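Local coordinates for DegV family protein (Thermus thermophilus, PDB 2DT8), which binds a fatty acid, palmitic acid, between its two domains and probably serves as a lipid-binding protein of the DegV family, at residues His153-Ser158 / Gly274-Ser279; Arg226-Tyr231 / Val252-Val257; Arg2-Thr7 / Glu78-Val83. One frame throughout, in Å; residues are numbered along the deposited sequence.

Contact 1 of 3, residues His153-Ser158 / Gly274-Ser279; sequences HFVRFS and GFYAYS. With PLM (palmitic acid), chain C.
Val155 lies over one face of the Tyr276 ring where strand 154-158 of the four-stranded mixed sheet of this DegV-family fold runs antiparallel to strand 273-279. The CH-pi contact is close, Val155 CB standing 3.6 Å from the ring centroid. His153 meets the same ring at its edge, CD2 to Tyr276 CE1 at 3.5 Å, and His153 ND1 is held by Leu149 O.

On the other face of the sheet Phe154 and Phe275 meet obliquely, ring planes 38° apart, and Phe215 meets both edge-to-face. Phe154 CG lies anti to the backbone N (chi1 179°), which lays CE2 3.5 Å from Phe275 CZ.

The backbone ladder alternates hydrogen-bonded and non-hydrogen-bonded pairs: Phe154 exchanges two hydrogen bonds with Ala277, while Arg156 receives one from Phe275 N and returns a weak one. Gly274 presses its CA to 3.9 Å from Phe157 CA.

Palmitic acid brings its methyl end to the face that bears Tyr276 and Phe157; its CD sits over the centre of the Phe157 ring, and CG approaches Tyr276 CD2 at 3.6 Å. One water bridges the two rings of His153 and Tyr276, 2.8 Å from His153 NE2 and 2.6 Å from Tyr276 OH.

Contact 2 of 3, residues Arg226-Tyr231 / Val252-Val257; sequences RAYFLY and VEEALV
Arg226 reaches across to Glu253 with an extended chain, straight from CG to NE, and NE gives a hydrogen bond of 3.1 Å to Glu253 OE2 within a salt bridge. The carboxylate takes it on the anti lone pair of OE2, and guanidinium and carboxylate planes stand 37° apart. Each charge has a second partner: Arg226 NH1 pairs with Glu131, and Glu253 OE2 with Arg224. Glu254 takes another course. Its CB packs 3.8 Å from Arg226 CG, but the chain bends at chi2 (96°) and brings the carboxylate towards Tyr228, where a water gives a hydrogen bond to Glu254 OE2 and another joins that water to Tyr228 OH.

The two strands, 225-231 and 252-259, are the parallel pair of a beta-alpha-beta unit, with helix 236-247 making the crossover between them. Three backbone bonds link the segments. Ala227 N to Glu254 O comes from above the carbonyl plane, Leu256 N to Ala227 O is weak, and Phe229 N to Leu256 O is short at 2.7 Å and nearly straight.

Tyr228 and Leu256 share one face of the sheet. Leu256 CD2 touches the edge of the tyrosine ring, 3.9 Å from Tyr228 CD2. On the other face the Phe229 ring leans back along the neighbouring strand: with CG opposite the carbonyl carbon (chi1 -64°), Leu256 O lies at the ring edge and Phe229 CE1 rests 3.7 Å from Ala255 CB. Val257 CG2 packs against Phe229 CB at 4.0 Å. Helix 236-247 lies against this face through Val238 and Arg242, and Phe275 stacks on the Phe229 ring. Val257 CG1 points to the ring of Tyr231, 4.1 Å from Tyr231 CE1, the two side chains crossing at about a right angle.

Contact 3 of 3, residues Arg2-Thr7 / Glu78-Val83; sequences RITLVT and EEADHV
Arg2 holds Asp81 side-on with two nitrogens, NE to OD2 at 3.2 Å and NH2 to OD1 at 3.0 Å, in a salt bridge at the exposed end of the contact. Both oxygens lie near the guanidinium plane, yet the nitrogens reach them from above the carboxylate plane; the two planes are 65° apart. The bend in the arginine chain at chi3 (-57°) curls the group back over the loop, so that one guanidinium face lies on Ala80 CA. Asp81 OD2 also accepts the backbone N of Arg2 at 2.9 Å, on its anti lone pair. Three bonds thus fix the carboxylate, and the charge pairing probably helps to keep it ionised. Glu79 is looser: its OE1 stays 4.5 Å from Arg2 NH1, near enough for attraction but beyond a salt bridge.

Inward from this solvent-facing end the backbones take over. Arg2 O accepts from two successive amides, Asp81 N and His82 N, where the loop turns into strand 82-87. Thr4 N then bonds to His82 O at 2.9 Å, in the carbonyl plane, and parallel pairing begins with Ile3 beside His82 and Thr4 beside Val83.

Packing is tighter on the face of Thr4, Val6 and Val83. Thr4 OG1 comes to 3.3 Å from Ala80 CB, and Val6 CG2 meets Val83 CG1 at 3.6 Å. On the opposite face Ile3 and His82 touch only lightly, and His82 NE2 is bonded to Thr111 of the next strand, 110-114.

Strand 3-8 runs between strands 24-32 and 82-87 of its sheet, with helix 66-76 packed on the valine face through Val72, Tyr73 and Ala76, and helix 120-135 on the other through Leu133 and Lys130.

How the contacts relate
From the N terminus, contact 3 closes first: strand 3-8 is joined by strand 82-87 after some seventy residues, within the six-stranded sheet. Contact 1 opens later, at 153-158, and closes only when the last strand, 273-279, returns to it. Contact 2 opens and closes within that long excursion, pairing 226-231 with 252-257, which helix 236-247 connects. Contacts 1 and 2 share the four-stranded sheet, with strands 273-279 and 225-231 side by side at its middle, and their centres are 9 Å apart. Contact 3 belongs to a separate sheet, the mixed one that holds strands 3-8 and 82-87, its centre about 28 Å from that of contact 1 and 27 Å from that of contact 2.

Contact 1 of 3, residues His153-Ser158 / Gly274-Ser279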
loop_
_atom_site.group_PDB
_atom_site.type_symbol
_atom_site.label_atom_id
_atom_site.label_comp_id
_atom_site.label_asym_id
_atom_site.label_seq_id
_atom_site.Cartn_x
_atom_site.Cartn_y
_atom_site.Cartn_z
ATOM N N HIS A 153 9.743 -7.381 -5.680
ATOM C CA HIS A 153 9.434 -5.959 -5.705
ATOM C C HIS A 153 10.283 -5.278 -4.645
ATOM O O HIS A 153 11.013 -5.929 -3.883
ATOM C CB HIS A 153 7.927 -5.658 -5.536
ATOM C CG HIS A 153 7.362 -5.980 -4.189
ATOM N ND1 HIS A 153 6.658 -7.138 -3.938
ATOM C CD2 HIS A 153 7.314 -5.255 -3.046
ATOM C CE1 HIS A 153 6.195 -7.109 -2.700
ATOM N NE2 HIS A 153 6.579 -5.977 -2.137
ATOM N N PHE A 154 10.224 -3.957 -4.635
ATOM C CA PHE A 154 11.026 -3.176 -3.723
ATOM C C PHE A 154 10.178 -2.225 -2.905
ATOM O O PHE A 154 9.200 -1.685 -3.406
ATOM C CB PHE A 154 12.023 -2.348 -4.536
ATOM C CG PHE A 154 12.903 -1.473 -3.709
ATOM C CD1 PHE A 154 14.059 -1.985 -3.142
ATOM C CD2 PHE A 154 12.569 -0.137 -3.482
ATOM C CE1 PHE A 154 14.886 -1.179 -2.359
ATOM C CE2 PHE A 154 13.390 0.671 -2.698
ATOM C CZ PHE A 154 14.545 0.147 -2.140
ATOM N N VAL A 155 10.554 -2.049 -1.644
ATOM C CA VAL A 155 9.890 -1.076 -0.791
ATOM C C VAL A 155 10.776 -0.630 0.361
ATOM O O VAL A 155 11.426 -1.439 1.023
ATOM C CB VAL A 155 8.519 -1.574 -0.218
ATOM C CG1 VAL A 155 8.665 -2.930 0.465
ATOM C CG2 VAL A 155 7.968 -0.528 0.773
ATOM N N ARG A 156 10.836 0.686 0.554
ATOM C CA ARG A 156 11.559 1.276 1.667
ATOM C C ARG A 156 10.756 2.475 2.124
ATOM O O ARG A 156 10.186 3.198 1.309
ATOM C CB ARG A 156 12.952 1.770 1.259
ATOM C CG ARG A 156 13.996 0.683 1.084
ATOM C CD ARG A 156 14.301 -0.039 2.388
ATOM N NE ARG A 156 15.406 -0.990 2.231
ATOM C CZ ARG A 156 15.299 -2.181 1.647
ATOM N NH1 ARG A 156 14.138 -2.590 1.155
ATOM N NH2 ARG A 156 16.363 -2.975 1.550
ATOM N N PHE A 157 10.701 2.678 3.430
ATOM C CA PHE A 157 10.025 3.857 3.953
ATOM C C PHE A 157 10.588 4.225 5.309
ATOM O O PHE A 157 11.259 3.424 5.963
ATOM C CB PHE A 157 8.494 3.668 4.044
ATOM C CG PHE A 157 8.037 2.660 5.072
ATOM C CD1 PHE A 157 8.080 1.288 4.806
ATOM C CD2 PHE A 157 7.501 3.085 6.286
ATOM C CE1 PHE A 157 7.583 0.361 5.736
ATOM C CE2 PHE A 157 7.004 2.168 7.222
ATOM C CZ PHE A 157 7.047 0.797 6.945
ATOM N N SER A 158 10.357 5.474 5.701
ATOM C CA SER A 158 10.777 5.958 7.009
ATOM C C SER A 158 9.547 6.595 7.649
ATOM O O SER A 158 8.552 6.879 6.967
ATOM C CB SER A 158 11.904 6.981 6.866
ATOM O OG SER A 158 12.454 7.318 8.133
ATOM N N GLY A 274 8.374 7.306 1.453
ATOM C CA GLY A 274 9.105 6.172 0.912
ATOM C C GLY A 274 8.517 5.902 -0.475
ATOM O O GLY A 274 7.828 6.729 -1.057
ATOM N N PHE A 275 8.817 4.678 -0.943
ATOM C CA PHE A 275 8.335 4.328 -2.265
ATOM C C PHE A 275 8.345 2.816 -2.500
ATOM O O PHE A 275 9.103 2.072 -1.893
ATOM C CB PHE A 275 8.908 5.035 -3.514
ATOM C CG PHE A 275 10.328 4.604 -3.733
ATOM C CD1 PHE A 275 11.343 5.172 -2.974
ATOM C CD2 PHE A 275 10.625 3.667 -4.709
ATOM C CE1 PHE A 275 12.661 4.800 -3.196
ATOM C CE2 PHE A 275 11.950 3.298 -4.925
ATOM C CZ PHE A 275 12.972 3.860 -4.170
ATOM N N TYR A 276 7.412 2.414 -3.381
ATOM C CA TYR A 276 7.375 1.006 -3.726
ATOM C C TYR A 276 7.857 1.034 -5.177
ATOM O O TYR A 276 7.838 2.060 -5.846
ATOM C CB TYR A 276 5.867 0.590 -3.790
ATOM C CG TYR A 276 5.534 -0.323 -2.663
ATOM C CD1 TYR A 276 5.809 -1.683 -2.767
ATOM C CD2 TYR A 276 4.931 0.173 -1.506
ATOM C CE1 TYR A 276 5.494 -2.540 -1.723
ATOM C CE2 TYR A 276 4.607 -0.685 -0.466
ATOM C CZ TYR A 276 4.882 -2.036 -0.573
ATOM O OH TYR A 276 4.582 -2.894 0.467
ATOM N N ALA A 277 8.301 -0.161 -5.605
ATOM C CA ALA A 277 8.769 -0.251 -6.976
ATOM C C ALA A 277 8.856 -1.751 -7.640
ATOM O O ALA A 277 8.932 -2.689 -6.853
ATOM C CB ALA A 277 10.235 0.290 -7.333
ATOM N N TYR A 278 8.741 -1.911 -8.952
ATOM C CA TYR A 278 8.858 -3.233 -9.567
ATOM C C TYR A 278 9.371 -3.011 -10.973
ATOM O O TYR A 278 9.430 -1.870 -11.441
ATOM C CB TYR A 278 7.536 -4.015 -9.599
ATOM C CG TYR A 278 6.506 -3.537 -10.593
ATOM C CD1 TYR A 278 5.608 -2.524 -10.257
ATOM C CD2 TYR A 278 6.408 -4.116 -11.860
ATOM C CE1 TYR A 278 4.640 -2.103 -11.151
ATOM C CE2 TYR A 278 5.438 -3.695 -12.769
ATOM C CZ TYR A 278 4.557 -2.687 -12.407
ATOM O OH TYR A 278 3.607 -2.251 -13.295
ATOM N N SER A 279 9.768 -4.085 -11.638
ATOM C CA SER A 279 10.286 -3.973 -12.994
ATOM C C SER A 279 9.553 -4.911 -13.926
ATOM O O SER A 279 8.863 -5.834 -13.483
ATOM C CB SER A 279 11.782 -4.282 -13.021
ATOM O OG SER A 279 12.030 -5.631 -12.664
HETATM C C1 PLM C . -7.392 -2.780 9.248
HETATM O O1 PLM C . -7.605 -4.059 8.929
HETATM O O2 PLM C . -7.953 -2.302 10.211
HETATM C C2 PLM C . -6.449 -1.941 8.410
HETATM C C3 PLM C . -5.012 -2.178 8.887
HETATM C C4 PLM C . -4.038 -1.306 8.092
HETATM C C5 PLM C . -2.614 -1.595 8.561
HETATM C C6 PLM C . -1.610 -0.809 7.719
HETATM C C7 PLM C . -0.213 -1.088 8.238
HETATM C C8 PLM C . 0.812 -0.491 7.303
HETATM C C9 PLM C . 2.177 -1.070 7.667
HETATM C CA PLM C . 3.272 -0.121 7.221
HETATM C CB PLM C . 3.585 -0.418 5.766
HETATM C CC PLM C . 3.095 0.738 4.912
HETATM C CD PLM C . 4.257 1.269 4.093
HETATM C CE PLM C . 3.814 2.542 3.375
HETATM C CF PLM C . 5.007 3.158 2.628
HETATM C CG PLM C . 5.246 2.397 1.324
HETATM O O HOH W 1 5.419 -5.361 0.327
#

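Contact 2 of 3, residues Arg226-Tyr231 / Val252-Val257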
loop_
_atom_site.group_PDB
_atom_site.type_symbol
_atom_site.label_atom_id
_atom_site.label_comp_id
_atom_site.label_asym_id
_atom_site.label_seq_id
_atom_site.Cartn_x
_atom_site.Cartn_y
_atom_site.Cartn_z
ATOM N N ARG A 226 9.231 0.836 -12.538
ATOM C CA ARG A 226 8.117 1.724 -12.224
ATOM C C ARG A 226 8.147 1.916 -10.714
ATOM O O ARG A 226 8.198 0.944 -9.955
ATOM C CB ARG A 226 6.785 1.110 -12.660
ATOM C CG ARG A 226 6.615 1.038 -14.177
ATOM C CD ARG A 226 5.383 0.246 -14.575
ATOM N NE ARG A 226 5.124 0.353 -16.013
ATOM C CZ ARG A 226 4.217 -0.363 -16.668
ATOM N NH1 ARG A 226 3.473 -1.257 -16.026
ATOM N NH2 ARG A 226 4.045 -0.179 -17.973
ATOM N N ALA A 227 8.140 3.175 -10.286
ATOM C CA ALA A 227 8.198 3.512 -8.871
ATOM C C ALA A 227 6.954 4.270 -8.404
ATOM O O ALA A 227 6.350 5.039 -9.140
ATOM C CB ALA A 227 9.444 4.324 -8.591
ATOM N N TYR A 228 6.644 4.030 -7.117
ATOM C CA TYR A 228 5.455 4.662 -6.583
ATOM C C TYR A 228 5.822 5.303 -5.209
ATOM O O TYR A 228 6.162 4.616 -4.253
ATOM C CB TYR A 228 4.351 3.584 -6.428
ATOM C CG TYR A 228 4.062 3.018 -7.772
ATOM C CD1 TYR A 228 4.884 2.026 -8.298
ATOM C CD2 TYR A 228 2.989 3.496 -8.524
ATOM C CE1 TYR A 228 4.634 1.511 -9.562
ATOM C CE2 TYR A 228 2.744 2.988 -9.791
ATOM C CZ TYR A 228 3.565 2.006 -10.312
ATOM O OH TYR A 228 3.334 1.501 -11.577
ATOM N N PHE A 229 5.724 6.644 -5.200
ATOM C CA PHE A 229 6.134 7.340 -3.997
ATOM C C PHE A 229 4.948 7.718 -3.121
ATOM O O PHE A 229 3.886 8.087 -3.615
ATOM C CB PHE A 229 6.905 8.607 -4.396
ATOM C CG PHE A 229 8.179 8.313 -5.132
ATOM C CD1 PHE A 229 8.158 8.010 -6.494
ATOM C CD2 PHE A 229 9.385 8.277 -4.453
ATOM C CE1 PHE A 229 9.338 7.675 -7.162
ATOM C CE2 PHE A 229 10.573 7.944 -5.114
ATOM C CZ PHE A 229 10.543 7.643 -6.472
ATOM N N LEU A 230 5.165 7.644 -1.813
ATOM C CA LEU A 230 4.119 7.900 -0.830
ATOM C C LEU A 230 4.588 8.770 0.337
ATOM O O LEU A 230 5.745 8.748 0.737
ATOM C CB LEU A 230 3.661 6.561 -0.240
ATOM C CG LEU A 230 3.054 5.587 -1.254
ATOM C CD1 LEU A 230 3.161 4.155 -0.749
ATOM C CD2 LEU A 230 1.604 5.988 -1.516
ATOM N N TYR A 231 3.624 9.576 0.815
ATOM C CA TYR A 231 3.943 10.399 1.965
ATOM C C TYR A 231 2.758 10.825 2.835
ATOM O O TYR A 231 1.601 10.703 2.458
ATOM C CB TYR A 231 4.508 11.794 1.536
ATOM C CG TYR A 231 3.446 12.567 0.836
ATOM C CD1 TYR A 231 3.186 12.328 -0.510
ATOM C CD2 TYR A 231 2.718 13.543 1.517
ATOM C CE1 TYR A 231 2.203 13.051 -1.169
ATOM C CE2 TYR A 231 1.741 14.272 0.855
ATOM C CZ TYR A 231 1.487 14.033 -0.483
ATOM O OH TYR A 231 0.507 14.746 -1.146
ATOM N N VAL A 252 13.969 4.516 -14.570
ATOM C CA VAL A 252 12.651 4.648 -13.941
ATOM C C VAL A 252 11.722 5.367 -14.918
ATOM O O VAL A 252 11.842 6.583 -15.131
ATOM C CB VAL A 252 12.765 5.443 -12.624
ATOM C CG1 VAL A 252 11.420 5.526 -11.922
ATOM C CG2 VAL A 252 13.787 4.769 -11.726
ATOM N N GLU A 253 10.817 4.589 -15.448
ATOM C CA GLU A 253 9.895 5.156 -16.427
ATOM C C GLU A 253 8.586 5.734 -15.884
ATOM O O GLU A 253 7.850 6.429 -16.571
ATOM C CB GLU A 253 9.552 4.127 -17.509
ATOM C CG GLU A 253 8.932 2.836 -17.006
ATOM C CD GLU A 253 8.364 1.999 -18.137
ATOM O OE1 GLU A 253 9.045 1.878 -19.176
ATOM O OE2 GLU A 253 7.247 1.456 -17.986
ATOM N N GLU A 254 8.354 5.392 -14.603
ATOM C CA GLU A 254 7.138 5.886 -13.987
ATOM C C GLU A 254 7.598 6.193 -12.599
ATOM O O GLU A 254 8.367 5.482 -11.966
ATOM C CB GLU A 254 6.110 4.796 -14.103
ATOM C CG GLU A 254 4.874 5.126 -13.282
ATOM C CD GLU A 254 3.770 5.774 -14.095
ATOM O OE1 GLU A 254 4.075 6.492 -15.073
ATOM O OE2 GLU A 254 2.589 5.570 -13.741
ATOM N N ALA A 255 7.018 7.314 -12.132
ATOM C CA ALA A 255 7.327 7.714 -10.773
ATOM C C ALA A 255 6.128 8.519 -10.104
ATOM O O ALA A 255 6.197 9.712 -9.821
ATOM C CB ALA A 255 8.565 8.677 -10.683
ATOM N N LEU A 256 5.022 7.795 -9.961
ATOM C CA LEU A 256 3.765 8.329 -9.442
ATOM C C LEU A 256 3.927 8.698 -7.980
ATOM O O LEU A 256 4.656 8.027 -7.266
ATOM C CB LEU A 256 2.677 7.271 -9.565
ATOM C CG LEU A 256 1.236 7.570 -9.167
ATOM C CD1 LEU A 256 0.654 8.680 -10.038
ATOM C CD2 LEU A 256 0.440 6.290 -9.344
ATOM N N VAL A 257 3.235 9.751 -7.541
ATOM C CA VAL A 257 3.309 10.218 -6.158
ATOM C C VAL A 257 1.903 10.447 -5.620
ATOM O O VAL A 257 1.080 11.082 -6.272
ATOM C CB VAL A 257 4.073 11.563 -6.044
ATOM C CG1 VAL A 257 4.251 11.946 -4.576
ATOM C CG2 VAL A 257 5.408 11.457 -6.746
HETATM O O HOH W 2 1.845 3.027 -13.311
#

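Contact 3 of 3, residues Arg2-Thr7 / Glu78-Val83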
loop_
_atom_site.group_PDB
_atom_site.type_symbol
_atom_site.label_atom_id
_atom_site.label_comp_id
_atom_site.label_asym_id
_atom_site.label_seq_id
_atom_site.Cartn_x
_atom_site.Cartn_y
_atom_site.Cartn_z
ATOM N N ARG A 2 -14.721 -11.805 -19.276
ATOM C CA ARG A 2 -14.725 -10.458 -18.739
ATOM C C ARG A 2 -14.350 -10.538 -17.274
ATOM O O ARG A 2 -15.039 -11.166 -16.470
ATOM C CB ARG A 2 -16.107 -9.852 -18.886
ATOM C CG ARG A 2 -16.525 -9.700 -20.329
ATOM C CD ARG A 2 -18.015 -9.430 -20.426
ATOM N NE ARG A 2 -18.743 -10.510 -19.780
ATOM C CZ ARG A 2 -19.952 -10.369 -19.260
ATOM N NH1 ARG A 2 -20.545 -9.182 -19.288
ATOM N NH2 ARG A 2 -20.563 -11.403 -18.703
ATOM N N ILE A 3 -13.236 -9.898 -16.952
ATOM C CA ILE A 3 -12.695 -9.875 -15.604
ATOM C C ILE A 3 -12.712 -8.453 -15.065
ATOM O O ILE A 3 -12.226 -7.522 -15.711
ATOM C CB ILE A 3 -11.243 -10.411 -15.596
ATOM C CG1 ILE A 3 -11.236 -11.848 -16.135
ATOM C CG2 ILE A 3 -10.666 -10.369 -14.173
ATOM C CD1 ILE A 3 -9.855 -12.441 -16.349
ATOM N N THR A 4 -13.300 -8.296 -13.884
ATOM C CA THR A 4 -13.380 -6.995 -13.235
ATOM C C THR A 4 -12.460 -6.999 -12.014
ATOM O O THR A 4 -12.392 -7.986 -11.267
ATOM C CB THR A 4 -14.833 -6.690 -12.786
ATOM O OG1 THR A 4 -15.643 -6.454 -13.944
ATOM C CG2 THR A 4 -14.885 -5.466 -11.884
ATOM N N LEU A 5 -11.742 -5.898 -11.832
ATOM C CA LEU A 5 -10.833 -5.738 -10.706
ATOM C C LEU A 5 -11.491 -5.024 -9.543
ATOM O O LEU A 5 -12.157 -4.006 -9.718
ATOM C CB LEU A 5 -9.615 -4.916 -11.105
ATOM C CG LEU A 5 -8.508 -5.633 -11.850
ATOM C CD1 LEU A 5 -7.634 -4.605 -12.545
ATOM C CD2 LEU A 5 -7.706 -6.468 -10.863
ATOM N N VAL A 6 -11.270 -5.571 -8.358
ATOM C CA VAL A 6 -11.757 -5.019 -7.104
ATOM C C VAL A 6 -10.559 -4.932 -6.161
ATOM O O VAL A 6 -9.678 -5.792 -6.172
ATOM C CB VAL A 6 -12.820 -5.935 -6.437
ATOM C CG1 VAL A 6 -13.148 -5.425 -5.020
ATOM C CG2 VAL A 6 -14.078 -5.977 -7.291
ATOM N N THR A 7 -10.489 -3.854 -5.395
ATOM C CA THR A 7 -9.435 -3.717 -4.408
ATOM C C THR A 7 -10.044 -3.009 -3.200
ATOM O O THR A 7 -11.259 -2.783 -3.169
ATOM C CB THR A 7 -8.205 -2.936 -4.976
ATOM O OG1 THR A 7 -7.125 -2.992 -4.032
ATOM C CG2 THR A 7 -8.559 -1.476 -5.264
ATOM N N GLU A 78 -22.676 -8.759 -12.394
ATOM C CA GLU A 78 -23.869 -8.518 -13.199
ATOM C C GLU A 78 -23.443 -8.247 -14.644
ATOM O O GLU A 78 -24.195 -8.445 -15.589
ATOM C CB GLU A 78 -24.620 -7.288 -12.696
ATOM C CG GLU A 78 -25.485 -7.540 -11.487
ATOM C CD GLU A 78 -26.157 -6.276 -11.000
ATOM O OE1 GLU A 78 -26.443 -5.398 -11.843
ATOM O OE2 GLU A 78 -26.407 -6.165 -9.782
ATOM N N GLU A 79 -22.201 -7.740 -14.739
ATOM C CA GLU A 79 -21.678 -7.489 -16.068
ATOM C C GLU A 79 -20.269 -8.003 -16.340
ATOM O O GLU A 79 -19.562 -7.509 -17.209
ATOM C CB GLU A 79 -21.594 -5.979 -16.237
ATOM C CG GLU A 79 -22.919 -5.240 -16.052
ATOM C CD GLU A 79 -23.911 -5.518 -17.168
ATOM O OE1 GLU A 79 -23.470 -5.939 -18.261
ATOM O OE2 GLU A 79 -25.126 -5.301 -16.959
ATOM N N ALA A 80 -19.891 -8.986 -15.505
ATOM C CA ALA A 80 -18.589 -9.588 -15.720
ATOM C C ALA A 80 -18.672 -11.094 -15.418
ATOM O O ALA A 80 -19.628 -11.519 -14.781
ATOM C CB ALA A 80 -17.544 -8.971 -14.766
ATOM N N ASP A 81 -17.695 -11.866 -15.870
ATOM C CA ASP A 81 -17.696 -13.305 -15.660
ATOM C C ASP A 81 -16.866 -13.695 -14.449
ATOM O O ASP A 81 -17.062 -14.762 -13.872
ATOM C CB ASP A 81 -17.110 -14.018 -16.880
ATOM C CG ASP A 81 -17.875 -13.730 -18.147
ATOM O OD1 ASP A 81 -19.089 -14.015 -18.180
ATOM O OD2 ASP A 81 -17.262 -13.219 -19.107
ATOM N N HIS A 82 -15.944 -12.822 -14.061
ATOM C CA HIS A 82 -15.046 -13.137 -12.962
ATOM C C HIS A 82 -14.537 -11.862 -12.306
ATOM O O HIS A 82 -14.435 -10.820 -12.960
ATOM C CB HIS A 82 -13.854 -13.939 -13.510
ATOM C CG HIS A 82 -13.074 -14.676 -12.466
ATOM N ND1 HIS A 82 -13.360 -15.976 -12.111
ATOM C CD2 HIS A 82 -12.025 -14.297 -11.696
ATOM C CE1 HIS A 82 -12.519 -16.369 -11.168
ATOM N NE2 HIS A 82 -11.700 -15.370 -10.898
ATOM N N VAL A 83 -14.220 -11.961 -11.017
ATOM C CA VAL A 83 -13.693 -10.833 -10.261
ATOM C C VAL A 83 -12.315 -11.180 -9.712
ATOM O O VAL A 83 -12.120 -12.240 -9.108
ATOM C CB VAL A 83 -14.608 -10.476 -9.063
ATOM C CG1 VAL A 83 -13.916 -9.450 -8.153
ATOM C CG2 VAL A 83 -15.912 -9.892 -9.563
#